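Local coordinates for CELL WALL surface anchor family protein (Streptococcus pneumoniae, PDB 2X9Z) that forms the repeating backbone subunit of a pneumococcal surface pilus, a shaft probably built from subunits joined end to end, at residues I5-K10 with V34-V39; I173-E178 with L197-N202; A46-A51 with Y138-D143; G157-T162 with Y215-R220; G66-T71 with Y82-V87. The protein carries 1 engineered substitution. All coordinates share one frame; numbering follows the deposited sequence.

Interaction 1 (I5-K10 with V34-V39)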
# COMPACT_ATOMS: atom_id res chain seq x y z
N ILE A 5 12.11 0.56 -4.07
CA ILE A 5 10.85 0.71 -4.80
C ILE A 5 10.53 2.17 -5.10
O ILE A 5 10.94 3.06 -4.38
CB ILE A 5 9.68 0.09 -4.00
CG1 ILE A 5 8.41 -0.01 -4.85
CG2 ILE A 5 9.42 0.87 -2.72
CD1 ILE A 5 7.37 -0.93 -4.24
N ASP A 6 9.81 2.38 -6.19
CA ASP A 6 9.26 3.69 -6.48
C ASP A 6 7.92 3.52 -7.18
O ASP A 6 7.68 2.51 -7.86
CB ASP A 6 10.21 4.50 -7.36
CG ASP A 6 9.78 5.95 -7.49
OD1 ASP A 6 9.23 6.52 -6.51
OD2 ASP A 6 10.00 6.54 -8.57
N LYS A 7 7.04 4.49 -6.99
CA LYS A 7 5.77 4.52 -7.67
C LYS A 7 5.58 5.87 -8.32
O LYS A 7 5.81 6.91 -7.70
CB LYS A 7 4.62 4.27 -6.71
CG LYS A 7 3.30 4.32 -7.41
CD LYS A 7 2.15 4.19 -6.48
CE LYS A 7 0.90 4.13 -7.31
NZ LYS A 7 -0.22 3.62 -6.52
N ASP A 8 5.15 5.88 -9.58
CA ASP A 8 4.90 7.15 -10.26
C ASP A 8 4.01 6.90 -11.47
O ASP A 8 3.56 5.78 -11.72
CB ASP A 8 6.23 7.79 -10.67
CG ASP A 8 6.19 9.31 -10.66
OD1 ASP A 8 5.12 9.91 -10.87
OD2 ASP A 8 7.26 9.92 -10.43
N PHE A 9 3.76 7.95 -12.23
CA PHE A 9 3.05 7.80 -13.49
C PHE A 9 3.92 7.08 -14.51
O PHE A 9 5.14 6.96 -14.33
CB PHE A 9 2.61 9.18 -14.00
CG PHE A 9 1.78 9.94 -13.00
CD1 PHE A 9 2.25 11.12 -12.45
CD2 PHE A 9 0.56 9.44 -12.59
CE1 PHE A 9 1.49 11.81 -11.51
CE2 PHE A 9 -0.21 10.13 -11.66
CZ PHE A 9 0.27 11.31 -11.12
N LYS A 10 3.29 6.57 -15.56
CA LYS A 10 3.99 5.83 -16.61
C LYS A 10 5.26 6.53 -17.07
O LYS A 10 5.24 7.72 -17.41
CB LYS A 10 3.05 5.59 -17.80
CG LYS A 10 3.72 4.96 -19.01
CD LYS A 10 2.68 4.60 -20.06
CE LYS A 10 3.30 3.88 -21.24
NZ LYS A 10 4.26 4.75 -21.97
N VAL A 34 -5.49 7.61 -16.20
CA VAL A 34 -4.18 7.93 -15.64
C VAL A 34 -3.36 6.64 -15.53
O VAL A 34 -3.80 5.68 -14.90
CB VAL A 34 -4.32 8.59 -14.25
CG1 VAL A 34 -2.96 8.99 -13.71
CG2 VAL A 34 -5.26 9.80 -14.33
N GLU A 35 -2.18 6.62 -16.14
CA GLU A 35 -1.35 5.42 -16.19
C GLU A 35 -0.28 5.45 -15.10
O GLU A 35 0.43 6.44 -14.94
CB GLU A 35 -0.71 5.27 -17.56
CG GLU A 35 -1.73 5.08 -18.67
CD GLU A 35 -1.09 5.09 -20.04
OE1 GLU A 35 -0.72 6.18 -20.51
OE2 GLU A 35 -0.97 4.00 -20.64
N TYR A 36 -0.17 4.33 -14.39
CA TYR A 36 0.74 4.20 -13.25
C TYR A 36 1.74 3.08 -13.44
O TYR A 36 1.51 2.12 -14.19
CB TYR A 36 -0.07 3.87 -12.00
CG TYR A 36 -0.84 5.04 -11.42
CD1 TYR A 36 -2.15 5.31 -11.81
CD2 TYR A 36 -0.26 5.87 -10.48
CE1 TYR A 36 -2.85 6.37 -11.28
CE2 TYR A 36 -0.96 6.92 -9.94
CZ TYR A 36 -2.25 7.17 -10.34
OH TYR A 36 -2.92 8.24 -9.79
N GLU A 37 2.85 3.18 -12.72
CA GLU A 37 3.81 2.09 -12.66
C GLU A 37 4.47 2.02 -11.29
O GLU A 37 4.71 3.05 -10.63
CB GLU A 37 4.85 2.21 -13.77
CG GLU A 37 5.75 3.42 -13.63
CD GLU A 37 6.69 3.57 -14.81
OE1 GLU A 37 7.79 4.12 -14.62
OE2 GLU A 37 6.33 3.15 -15.93
N ILE A 38 4.76 0.80 -10.86
CA ILE A 38 5.48 0.53 -9.63
C ILE A 38 6.72 -0.25 -10.06
O ILE A 38 6.61 -1.30 -10.71
CB ILE A 38 4.65 -0.35 -8.68
CG1 ILE A 38 3.28 0.28 -8.39
CG2 ILE A 38 5.42 -0.64 -7.39
CD1 ILE A 38 2.30 -0.69 -7.79
N VAL A 39 7.90 0.26 -9.71
CA VAL A 39 9.15 -0.38 -10.09
C VAL A 39 9.90 -0.79 -8.83
O VAL A 39 10.09 0.04 -7.92
CB VAL A 39 10.03 0.57 -10.94
CG1 VAL A 39 11.40 -0.05 -11.18
CG2 VAL A 39 9.34 0.90 -12.27

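Interaction 2 (I173-E178 with L197-N202)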
# COMPACT_ATOMS: atom_id res chain seq x y z
N ILE A 173 -2.58 -14.34 19.56
CA ILE A 173 -1.63 -14.21 20.65
C ILE A 173 -1.87 -12.88 21.35
O ILE A 173 -2.54 -12.00 20.79
CB ILE A 173 -0.17 -14.26 20.14
CG1 ILE A 173 0.05 -13.18 19.07
CG2 ILE A 173 0.18 -15.66 19.63
CD1 ILE A 173 1.48 -13.14 18.53
N PRO A 174 -1.34 -12.71 22.57
CA PRO A 174 -1.45 -11.40 23.24
C PRO A 174 -0.70 -10.31 22.46
O PRO A 174 0.19 -10.62 21.67
CB PRO A 174 -0.77 -11.64 24.59
CG PRO A 174 -0.84 -13.12 24.80
CD PRO A 174 -0.68 -13.71 23.43
N ALA A 175 -1.06 -9.06 22.69
CA ALA A 175 -0.37 -7.96 22.02
C ALA A 175 1.15 -8.08 22.17
O ALA A 175 1.65 -8.32 23.26
CB ALA A 175 -0.84 -6.62 22.57
N GLY A 176 1.87 -7.92 21.07
CA GLY A 176 3.32 -8.09 21.08
C GLY A 176 4.08 -6.90 21.63
O GLY A 176 5.16 -7.05 22.21
N ALA A 177 3.52 -5.71 21.44
CA ALA A 177 4.20 -4.48 21.83
C ALA A 177 3.24 -3.32 21.73
O ALA A 177 2.22 -3.41 21.05
CB ALA A 177 5.40 -4.22 20.95
N GLU A 178 3.58 -2.23 22.40
CA GLU A 178 2.88 -0.97 22.18
C GLU A 178 2.96 -0.65 20.69
O GLU A 178 4.01 -0.80 20.07
CB GLU A 178 3.53 0.14 23.00
CG GLU A 178 2.74 1.43 22.98
CD GLU A 178 3.24 2.43 24.01
OE1 GLU A 178 4.46 2.61 24.12
OE2 GLU A 178 2.40 3.05 24.70
N LEU A 197 -1.45 2.56 20.79
CA LEU A 197 -2.26 1.51 21.38
C LEU A 197 -1.42 0.76 22.40
O LEU A 197 -0.46 0.07 22.05
CB LEU A 197 -2.72 0.55 20.28
CG LEU A 197 -3.81 -0.47 20.60
CD1 LEU A 197 -5.09 0.23 21.02
CD2 LEU A 197 -4.06 -1.37 19.39
N THR A 198 -1.76 0.92 23.68
CA THR A 198 -1.06 0.19 24.72
C THR A 198 -1.47 -1.27 24.66
O THR A 198 -2.49 -1.62 24.05
CB THR A 198 -1.36 0.74 26.11
OG1 THR A 198 -2.78 0.76 26.32
CG2 THR A 198 -0.81 2.15 26.25
N THR A 199 -0.68 -2.13 25.29
CA THR A 199 -0.86 -3.57 25.15
C THR A 199 -2.09 -4.10 25.88
O THR A 199 -2.49 -5.25 25.66
CB THR A 199 0.39 -4.33 25.62
OG1 THR A 199 0.68 -3.98 26.98
CG2 THR A 199 1.57 -3.97 24.75
N ASP A 200 -2.70 -3.27 26.72
CA ASP A 200 -3.92 -3.62 27.44
C ASP A 200 -5.19 -3.20 26.70
O ASP A 200 -6.29 -3.38 27.21
CB ASP A 200 -3.91 -2.99 28.83
CG ASP A 200 -3.91 -1.47 28.78
OD1 ASP A 200 -3.10 -0.90 28.03
OD2 ASP A 200 -4.71 -0.84 29.50
N LYS A 201 -5.02 -2.65 25.50
CA LYS A 201 -6.15 -2.16 24.70
C LYS A 201 -6.10 -2.70 23.27
O LYS A 201 -5.04 -3.06 22.77
CB LYS A 201 -6.14 -0.63 24.67
N ASN A 202 -7.26 -2.73 22.62
CA ASN A 202 -7.33 -3.18 21.23
C ASN A 202 -7.97 -2.15 20.32
O ASN A 202 -8.09 -2.38 19.13
CB ASN A 202 -8.08 -4.51 21.13
CG ASN A 202 -7.29 -5.68 21.69
OD1 ASN A 202 -7.42 -6.03 22.87
ND2 ASN A 202 -6.46 -6.30 20.85
O HOH W 1 -0.46 -2.75 21.64

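Interaction 3 (A46-A51 with Y138-D143)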
# COMPACT_ATOMS: atom_id res chain seq x y z
N ALA A 46 18.81 -13.00 -3.62
CA ALA A 46 17.66 -12.96 -2.73
C ALA A 46 17.11 -14.36 -2.46
O ALA A 46 17.25 -15.26 -3.29
CB ALA A 46 16.57 -12.06 -3.31
N ASN A 47 16.50 -14.54 -1.29
CA ASN A 47 15.84 -15.80 -0.97
C ASN A 47 14.49 -15.55 -0.30
O ASN A 47 14.21 -16.08 0.78
CB ASN A 47 16.73 -16.68 -0.10
CG ASN A 47 16.24 -18.11 -0.03
OD1 ASN A 47 15.67 -18.63 -0.99
ND2 ASN A 47 16.47 -18.77 1.10
N TYR A 48 13.66 -14.74 -0.94
CA TYR A 48 12.40 -14.36 -0.33
C TYR A 48 11.39 -15.50 -0.36
O TYR A 48 11.27 -16.21 -1.36
CB TYR A 48 11.79 -13.16 -1.06
CG TYR A 48 12.62 -11.89 -1.04
CD1 TYR A 48 13.63 -11.69 -0.10
CD2 TYR A 48 12.38 -10.87 -1.95
CE1 TYR A 48 14.38 -10.52 -0.09
CE2 TYR A 48 13.12 -9.70 -1.96
CZ TYR A 48 14.12 -9.53 -1.02
OH TYR A 48 14.84 -8.34 -1.04
N ALA A 49 10.66 -15.65 0.74
CA ALA A 49 9.51 -16.54 0.81
C ALA A 49 8.26 -15.83 0.28
O ALA A 49 7.31 -16.48 -0.14
CB ALA A 49 9.27 -16.99 2.25
N THR A 50 8.27 -14.50 0.34
CA THR A 50 7.14 -13.69 -0.11
C THR A 50 7.65 -12.44 -0.81
O THR A 50 8.59 -11.79 -0.35
CB THR A 50 6.24 -13.26 1.07
OG1 THR A 50 5.69 -14.43 1.71
CG2 THR A 50 5.10 -12.35 0.60
N ALA A 51 7.03 -12.14 -1.95
CA ALA A 51 7.20 -10.87 -2.64
C ALA A 51 5.81 -10.43 -3.07
O ALA A 51 5.27 -10.91 -4.07
CB ALA A 51 8.12 -11.04 -3.84
N TYR A 138 7.63 -8.24 2.02
CA TYR A 138 8.59 -9.26 1.62
C TYR A 138 9.33 -9.81 2.83
O TYR A 138 9.26 -9.25 3.93
CB TYR A 138 9.60 -8.66 0.64
CG TYR A 138 10.64 -7.80 1.31
CD1 TYR A 138 10.36 -6.49 1.71
CD2 TYR A 138 11.92 -8.29 1.56
CE1 TYR A 138 11.31 -5.71 2.34
CE2 TYR A 138 12.88 -7.51 2.19
CZ TYR A 138 12.58 -6.22 2.58
OH TYR A 138 13.54 -5.45 3.20
N GLY A 139 10.06 -10.89 2.63
CA GLY A 139 10.92 -11.41 3.67
C GLY A 139 11.34 -12.82 3.37
O GLY A 139 10.85 -13.45 2.42
N ASN A 140 12.26 -13.33 4.18
CA ASN A 140 12.72 -14.71 4.06
C ASN A 140 11.72 -15.70 4.67
O ASN A 140 11.82 -16.90 4.43
CB ASN A 140 14.09 -14.86 4.70
CG ASN A 140 15.19 -14.17 3.90
OD1 ASN A 140 14.93 -13.51 2.90
ND2 ASN A 140 16.43 -14.34 4.35
N ASN A 141 10.81 -15.18 5.49
CA ASN A 141 9.67 -15.95 5.99
C ASN A 141 8.41 -15.50 5.25
O ASN A 141 8.36 -14.40 4.71
CB ASN A 141 9.46 -15.71 7.48
CG ASN A 141 10.70 -16.01 8.30
OD1 ASN A 141 11.31 -17.07 8.17
ND2 ASN A 141 11.07 -15.07 9.15
N PRO A 142 7.38 -16.36 5.23
CA PRO A 142 6.13 -15.91 4.61
C PRO A 142 5.66 -14.60 5.25
O PRO A 142 5.73 -14.46 6.47
CB PRO A 142 5.15 -17.06 4.92
CG PRO A 142 6.04 -18.26 5.06
CD PRO A 142 7.30 -17.75 5.71
N ASP A 143 5.23 -13.64 4.43
CA ASP A 143 4.75 -12.38 4.97
C ASP A 143 3.26 -12.16 4.67
O ASP A 143 2.80 -12.38 3.55
CB ASP A 143 5.55 -11.20 4.43
CG ASP A 143 5.42 -9.98 5.32
OD1 ASP A 143 6.16 -9.91 6.34
OD2 ASP A 143 4.56 -9.11 5.03
O HOH W 2 16.86 -12.97 1.06
O HOH W 3 13.33 -18.04 2.51

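Interaction 4 (G157-T162 with Y215-R220)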
# COMPACT_ATOMS: atom_id res chain seq x y z
N GLY A 157 -17.29 12.54 12.81
CA GLY A 157 -15.89 12.90 12.70
C GLY A 157 -14.98 11.98 13.48
O GLY A 157 -13.81 12.29 13.71
N ASP A 158 -15.51 10.82 13.89
CA ASP A 158 -14.73 9.83 14.62
C ASP A 158 -14.20 8.74 13.71
O ASP A 158 -14.88 8.29 12.79
CB ASP A 158 -15.57 9.21 15.74
CG ASP A 158 -15.88 10.20 16.86
OD1 ASP A 158 -15.00 11.02 17.19
OD2 ASP A 158 -17.00 10.14 17.41
N LEU A 159 -12.97 8.31 13.98
CA LEU A 159 -12.37 7.20 13.24
C LEU A 159 -11.65 6.27 14.22
O LEU A 159 -10.70 6.69 14.89
CB LEU A 159 -11.41 7.70 12.17
CG LEU A 159 -10.74 6.68 11.23
CD1 LEU A 159 -11.75 5.75 10.55
CD2 LEU A 159 -9.90 7.42 10.20
N THR A 160 -12.12 5.03 14.31
CA THR A 160 -11.62 4.07 15.28
C THR A 160 -10.78 2.97 14.64
O THR A 160 -11.19 2.33 13.66
CB THR A 160 -12.78 3.42 16.06
OG1 THR A 160 -13.51 4.44 16.76
CG2 THR A 160 -12.26 2.40 17.07
N LEU A 161 -9.60 2.75 15.21
CA LEU A 161 -8.71 1.67 14.83
C LEU A 161 -8.89 0.50 15.80
O LEU A 161 -8.86 0.70 17.02
CB LEU A 161 -7.28 2.19 14.89
CG LEU A 161 -6.13 1.20 14.70
CD1 LEU A 161 -6.14 0.66 13.30
CD2 LEU A 161 -4.82 1.89 14.99
N THR A 162 -9.10 -0.70 15.26
CA THR A 162 -9.14 -1.92 16.07
C THR A 162 -7.99 -2.82 15.63
O THR A 162 -7.78 -3.02 14.43
CB THR A 162 -10.48 -2.67 15.92
OG1 THR A 162 -11.56 -1.82 16.31
CG2 THR A 162 -10.51 -3.93 16.78
N TYR A 215 -8.71 9.09 5.24
CA TYR A 215 -7.48 8.99 6.02
C TYR A 215 -7.00 7.55 6.06
O TYR A 215 -7.73 6.63 5.69
CB TYR A 215 -7.73 9.43 7.47
CG TYR A 215 -8.26 10.83 7.65
CD1 TYR A 215 -7.40 11.90 7.88
CD2 TYR A 215 -9.62 11.08 7.61
CE1 TYR A 215 -7.89 13.18 8.05
CE2 TYR A 215 -10.12 12.36 7.78
CZ TYR A 215 -9.25 13.41 8.01
OH TYR A 215 -9.74 14.68 8.19
N LYS A 216 -5.77 7.36 6.52
CA LYS A 216 -5.23 6.01 6.68
C LYS A 216 -4.40 5.98 7.95
O LYS A 216 -3.66 6.92 8.23
CB LYS A 216 -4.39 5.62 5.46
CG LYS A 216 -3.25 6.59 5.13
CD LYS A 216 -2.51 6.23 3.83
CE LYS A 216 -1.34 7.17 3.59
NZ LYS A 216 -0.67 6.95 2.28
N PHE A 217 -4.52 4.90 8.73
CA PHE A 217 -3.60 4.66 9.84
C PHE A 217 -2.41 3.89 9.28
O PHE A 217 -2.58 2.76 8.78
CB PHE A 217 -4.23 3.82 10.96
CG PHE A 217 -5.25 4.55 11.79
CD1 PHE A 217 -4.85 5.44 12.79
CD2 PHE A 217 -6.60 4.31 11.62
CE1 PHE A 217 -5.79 6.09 13.57
CE2 PHE A 217 -7.54 4.95 12.40
CZ PHE A 217 -7.14 5.85 13.37
N VAL A 218 -1.22 4.46 9.36
CA VAL A 218 -0.02 3.77 8.91
C VAL A 218 0.76 3.30 10.14
O VAL A 218 1.23 4.10 10.94
CB VAL A 218 0.87 4.69 8.03
CG1 VAL A 218 2.03 3.90 7.45
CG2 VAL A 218 0.05 5.36 6.92
N GLU A 219 0.85 1.98 10.31
CA GLU A 219 1.55 1.42 11.46
C GLU A 219 3.04 1.72 11.38
O GLU A 219 3.69 1.42 10.37
CB GLU A 219 1.32 -0.09 11.51
CG GLU A 219 1.89 -0.77 12.74
CD GLU A 219 1.46 -2.21 12.83
OE1 GLU A 219 0.24 -2.47 12.92
OE2 GLU A 219 2.33 -3.10 12.80
N ARG A 220 3.59 2.34 12.42
CA ARG A 220 5.04 2.40 12.52
C ARG A 220 5.58 0.98 12.74
O ARG A 220 5.04 0.23 13.56
CB ARG A 220 5.47 3.33 13.65
CG ARG A 220 5.05 4.79 13.43
CD ARG A 220 5.64 5.70 14.49
NE ARG A 220 5.16 7.07 14.33
CZ ARG A 220 5.49 8.07 15.12
NH1 ARG A 220 6.31 7.86 16.14
NH2 ARG A 220 5.00 9.29 14.89

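Interaction 5 (G66-T71 with Y82-V87)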
# COMPACT_ATOMS: atom_id res chain seq x y z
N GLY A 66 -8.46 -5.17 -14.79
CA GLY A 66 -8.05 -5.83 -16.01
C GLY A 66 -6.83 -5.19 -16.65
O GLY A 66 -6.32 -5.70 -17.65
N THR A 67 -6.35 -4.08 -16.08
CA THR A 67 -5.24 -3.34 -16.68
C THR A 67 -3.87 -3.65 -16.09
O THR A 67 -2.87 -3.06 -16.52
CB THR A 67 -5.46 -1.80 -16.64
OG1 THR A 67 -5.41 -1.33 -15.28
CG2 THR A 67 -6.80 -1.43 -17.27
N VAL A 68 -3.79 -4.55 -15.11
CA VAL A 68 -2.51 -4.83 -14.45
C VAL A 68 -1.62 -5.72 -15.32
O VAL A 68 -2.05 -6.79 -15.77
CB VAL A 68 -2.70 -5.48 -13.06
CG1 VAL A 68 -1.36 -5.71 -12.39
CG2 VAL A 68 -3.58 -4.61 -12.18
N LYS A 69 -0.39 -5.26 -15.55
CA LYS A 69 0.63 -6.04 -16.25
C LYS A 69 1.88 -6.09 -15.39
O LYS A 69 2.21 -5.13 -14.69
CB LYS A 69 0.97 -5.39 -17.59
CG LYS A 69 -0.22 -5.12 -18.51
CD LYS A 69 -0.54 -6.31 -19.40
CE LYS A 69 -1.45 -5.91 -20.56
NZ LYS A 69 -2.77 -5.44 -20.08
N VAL A 70 2.57 -7.22 -15.41
CA VAL A 70 3.78 -7.37 -14.60
C VAL A 70 4.92 -8.00 -15.40
O VAL A 70 4.73 -9.01 -16.09
CB VAL A 70 3.51 -8.16 -13.30
CG1 VAL A 70 2.89 -9.52 -13.60
CG2 VAL A 70 4.78 -8.31 -12.48
N THR A 71 6.10 -7.40 -15.30
CA THR A 71 7.29 -7.86 -15.99
C THR A 71 8.45 -7.97 -15.02
O THR A 71 8.50 -7.25 -14.01
CB THR A 71 7.71 -6.89 -17.14
OG1 THR A 71 7.98 -5.59 -16.60
CG2 THR A 71 6.61 -6.79 -18.20
N TYR A 82 2.40 -15.54 -10.81
CA TYR A 82 1.88 -14.59 -9.83
C TYR A 82 0.40 -14.81 -9.60
O TYR A 82 -0.28 -15.44 -10.41
CB TYR A 82 2.14 -13.14 -10.29
CG TYR A 82 1.42 -12.74 -11.57
CD1 TYR A 82 1.94 -13.08 -12.81
CD2 TYR A 82 0.25 -12.00 -11.53
CE1 TYR A 82 1.30 -12.71 -13.98
CE2 TYR A 82 -0.40 -11.63 -12.70
CZ TYR A 82 0.13 -11.99 -13.92
OH TYR A 82 -0.51 -11.61 -15.07
N ALA A 83 -0.10 -14.28 -8.49
CA ALA A 83 -1.51 -14.31 -8.15
C ALA A 83 -1.96 -12.88 -7.94
O ALA A 83 -1.44 -12.17 -7.07
CB ALA A 83 -1.75 -15.12 -6.90
N LEU A 84 -2.92 -12.44 -8.76
CA LEU A 84 -3.44 -11.09 -8.72
C LEU A 84 -4.88 -11.12 -8.20
O LEU A 84 -5.70 -11.90 -8.67
CB LEU A 84 -3.43 -10.50 -10.14
CG LEU A 84 -4.09 -9.14 -10.34
CD1 LEU A 84 -3.32 -8.06 -9.59
CD2 LEU A 84 -4.18 -8.80 -11.81
N THR A 85 -5.17 -10.24 -7.25
CA THR A 85 -6.53 -10.06 -6.77
C THR A 85 -6.89 -8.59 -6.91
O THR A 85 -6.20 -7.72 -6.36
CB THR A 85 -6.68 -10.47 -5.30
OG1 THR A 85 -6.22 -11.81 -5.12
CG2 THR A 85 -8.15 -10.39 -4.87
N GLU A 86 -7.95 -8.32 -7.66
CA GLU A 86 -8.39 -6.97 -7.94
C GLU A 86 -9.69 -6.69 -7.20
O GLU A 86 -10.62 -7.51 -7.22
CB GLU A 86 -8.58 -6.79 -9.44
CG GLU A 86 -7.28 -6.84 -10.22
CD GLU A 86 -7.49 -6.81 -11.72
OE1 GLU A 86 -7.87 -7.86 -12.30
OE2 GLU A 86 -7.25 -5.76 -12.33
N VAL A 87 -9.74 -5.54 -6.55
CA VAL A 87 -10.94 -5.09 -5.87
C VAL A 87 -11.29 -3.68 -6.35
O VAL A 87 -10.58 -3.11 -7.19
CB VAL A 87 -10.79 -5.13 -4.33
CG1 VAL A 87 -10.60 -6.57 -3.87
CG2 VAL A 87 -9.62 -4.26 -3.88
O HOH W 4 -5.52 -6.80 -14.48
O HOH W 5 -2.26 -9.42 -15.50

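Interaction 1 (I5-K10 with V34-V39)
K10 closes the contact against E35: its backbone N donates to E35 O at 2.9 Å, the donor standing 50° out of the carbonyl plane. Beyond that bond the two side chains run side by side in the same direction. K10 CD meets E35 OE2 at 3.7 Å, but K10 NZ stays 5.4 Å from OE1 of E35, so the opposite charges may attract, but no salt bridge forms. E37, two residues on, approaches the same corner. Its CG sits between the backbone N and the carbonyl carbon (chi1 66°), which swings the chain back over the facing strand until CG of E37 lies 3.7 Å from F9 O and OE2 reaches the CA of K10. There G11 N bonds OE2 and A13 N bonds OE1, so the carboxylate is held by the turn that follows K10. F9 lies alongside Y36, with F9 CD2 over one face of the tyrosine ring and the planes inclined at 46°. V34 CG1 packs obliquely on F9 at CE2 (3.6 Å), while E35 O lies at the edge of the phenylalanine ring, near its plane. Paired backbone bonds D6–V39 and D8–E37 set the antiparallel alignment. On the face of I38, K7 runs out extended past Y36, and its NZ is covalently joined to CG of N132 and hydrogen-bonded to D55. An edge strand tied by an isopeptide cross-link to a strand of the facing sheet is a recurrent feature of Gram-positive pilin subunits, as in this Cna-B-like family.

Interaction 2 (I173-E178 with L197-N202)
L197 meets the other loop through its carbonyl: L197 O faces the CA of E178 at 3.5 Å in a C-H...O contact, and CG of E178 lies against the same oxygen. A single water completes this end, donating to L197 O and to A177 O at 2.8 Å each, which bridges two carbonyls that cannot bond each other. T198 comes next and adds little: its CG2 methyl touches E178 OE2 at 3.7 Å, the two side chains running obliquely across one another. T198 O also accepts from K201 N, closing a type I beta turn that presents T199 to the facing loop. T199 carries most of the packing. A chi1 of 57° for OG1 sets its CG2 anti to the carbonyl carbon, onto the peptide that links A177 to E178, where T199 CG2 lies 3.5 Å from A177 C. Its CB meets A175 CB at 4.0 Å, and the same alanine methyl also lies near T199 O. From D200 onward the chain turns away, until N202 ND2 bonds K163 O in the neighbouring strand 159-166. No direct hydrogen bond spans the two loops. Methyl packing, one C-H...O contact and one shared water are weak terms, so the chemistry implies a light association of exposed loops, to which lattice contacts may also contribute.

Interaction 3 (A46-A51 with Y138-D143)
G139 O accepts from A49 N at 2.8 Å, in the carbonyl plane, and more weakly from T50 N, a doubled use of one carbonyl that resembles a classic beta bulge at the start of strand 50-57. The return bond from G139 N to T50 O is weak as well, at 3.4 Å, so the antiparallel pairing is loose where the strands end. T50 supplies the stronger side-chain tie: OG1, beside its own backbone N (chi1 -62°), accepts from D143 N at 2.9 Å with a nearly straight 163° angle. This bond ties the chain just past the end of strand 130-139 back to T50, whose CG2 and CB pack on D143 CB. A49 CB fits against the bend made by N140, N141 and P142, coming within 3.4 Å of N140 O. On the Y138 side, the Y48 ring is covered on both faces, by A46 CB and by Y138 CD2, the latter 3.6 Å from CZ of Y48. The two tyrosine rings are inclined at 52°, while N140 OD1 lies at the edge of the Y48 ring. Two waters bridge N47 and N140: one accepts a hydrogen bond from N47 N and donates one to N140 OD1, the other donates to N47 O and N140 O. D143 OD1 is hydrogen-bonded to S226 and N247. The arrangement is the frayed end of an antiparallel strand pair in the Cna-B-like sandwich, placed where its sheet meets the following, second sandwich of the chain.

Interaction 4 (G157-T162 with Y215-R220)
F217 and L161 face each other across the interior of a beta sandwich, the Cna-B-like fold, in which strand 159-166 belongs to one sheet and strand 215-219 to the other. The short strand axes pass 9.2 Å apart at an angle of 31°, and no hydrogen bond joins them, as expected for sheets stacked through side chains. L161 comes over one face of the phenylalanine ring: its CB stands 3.9 Å from the centroid of the F217 ring, 19° off the normal, a CH-pi contact. The two L161 methyls follow along the ring, CD1 near F217 CD2 and CD2 near CG. L159 arrives from the opposite direction to F217 and touches it obliquely, L159 CG to F217 CE2 at 3.8 Å. Holding CG anti to the backbone N (chi1 -177°) also carries L159 CD2 to Y215 CB, 4.0 Å away. The tyrosine ring itself turns aside, its OH bonding D210 N. V206 and I238, from the sheet of the leucines, also touch F217, and F181 of the other sheet touches L161. Beyond the aliphatic contacts, L159 O lies in the plane of the F217 ring at its edge, 4.0 Å from CZ.

Interaction 5 (G66-T71 with Y82-V87)
V70 and Y82 meet because each turns a branch into the cleft beside its own main chain, flanked by N on one side and C on the other: CG1 of V70 (chi1 55°) and the ring of Y82. The methyl lands almost centrally over one face of the tyrosine, V70 CG1 lying 3.6 Å from the Y82 ring centroid and 13° off the normal, a clear CH-pi contact. The phenol end is tied by water: one molecule donates to V68 O at 2.7 Å and is hydrogen-bonded to Y82 OH. Farther along, V68 and L84 reach toward each other tip to tip, with V68 CB 3.8 Å from L84 CD2. The V68 CG2 methyl slides past E86, whose OE2 lies at a similar distance. E86 ends the contact with its polar group. G66 N donates to E86 OE2 at 2.8 Å, the N-H...O angle being 173°, and meets the carboxylate on its syn side. The same oxygen accepts from a second water, which is itself bonded by V68 N at 2.9 Å. One carboxylate oxygen thus holds two backbone amides, of G66 and V68, one directly and one through water. Strand 82-87 and segment 66-71 belong to different sheets of the sandwich, and the chemistry is mixed accordingly: apolar pairs V70–Y82 and V68–L84, interleaved with polar links through water and E86 that satisfy backbone groups at the surface.

Interactions 1 and 4 are the buried contacts, yet they differ in kind: interaction 1 joins neighbouring strands within one sheet by backbone bonds, whereas interaction 4 joins two sheets by hydrocarbon and ring packing alone. Interaction 5 also spans two sheets, but at the surface, where a carboxylate and waters supplement the packing. It shares its first sheet with interaction 1 and its second with interaction 3, and is nested inside the loop interaction 3 closes. Interaction 3 is partly buried and mixes weak strand bonds with water bridges. Interaction 2, at the exposed loops, lies within the loop closed by interaction 4 and touches it through N202 and T162; interactions 1 and 2 have centres about 36 Å apart.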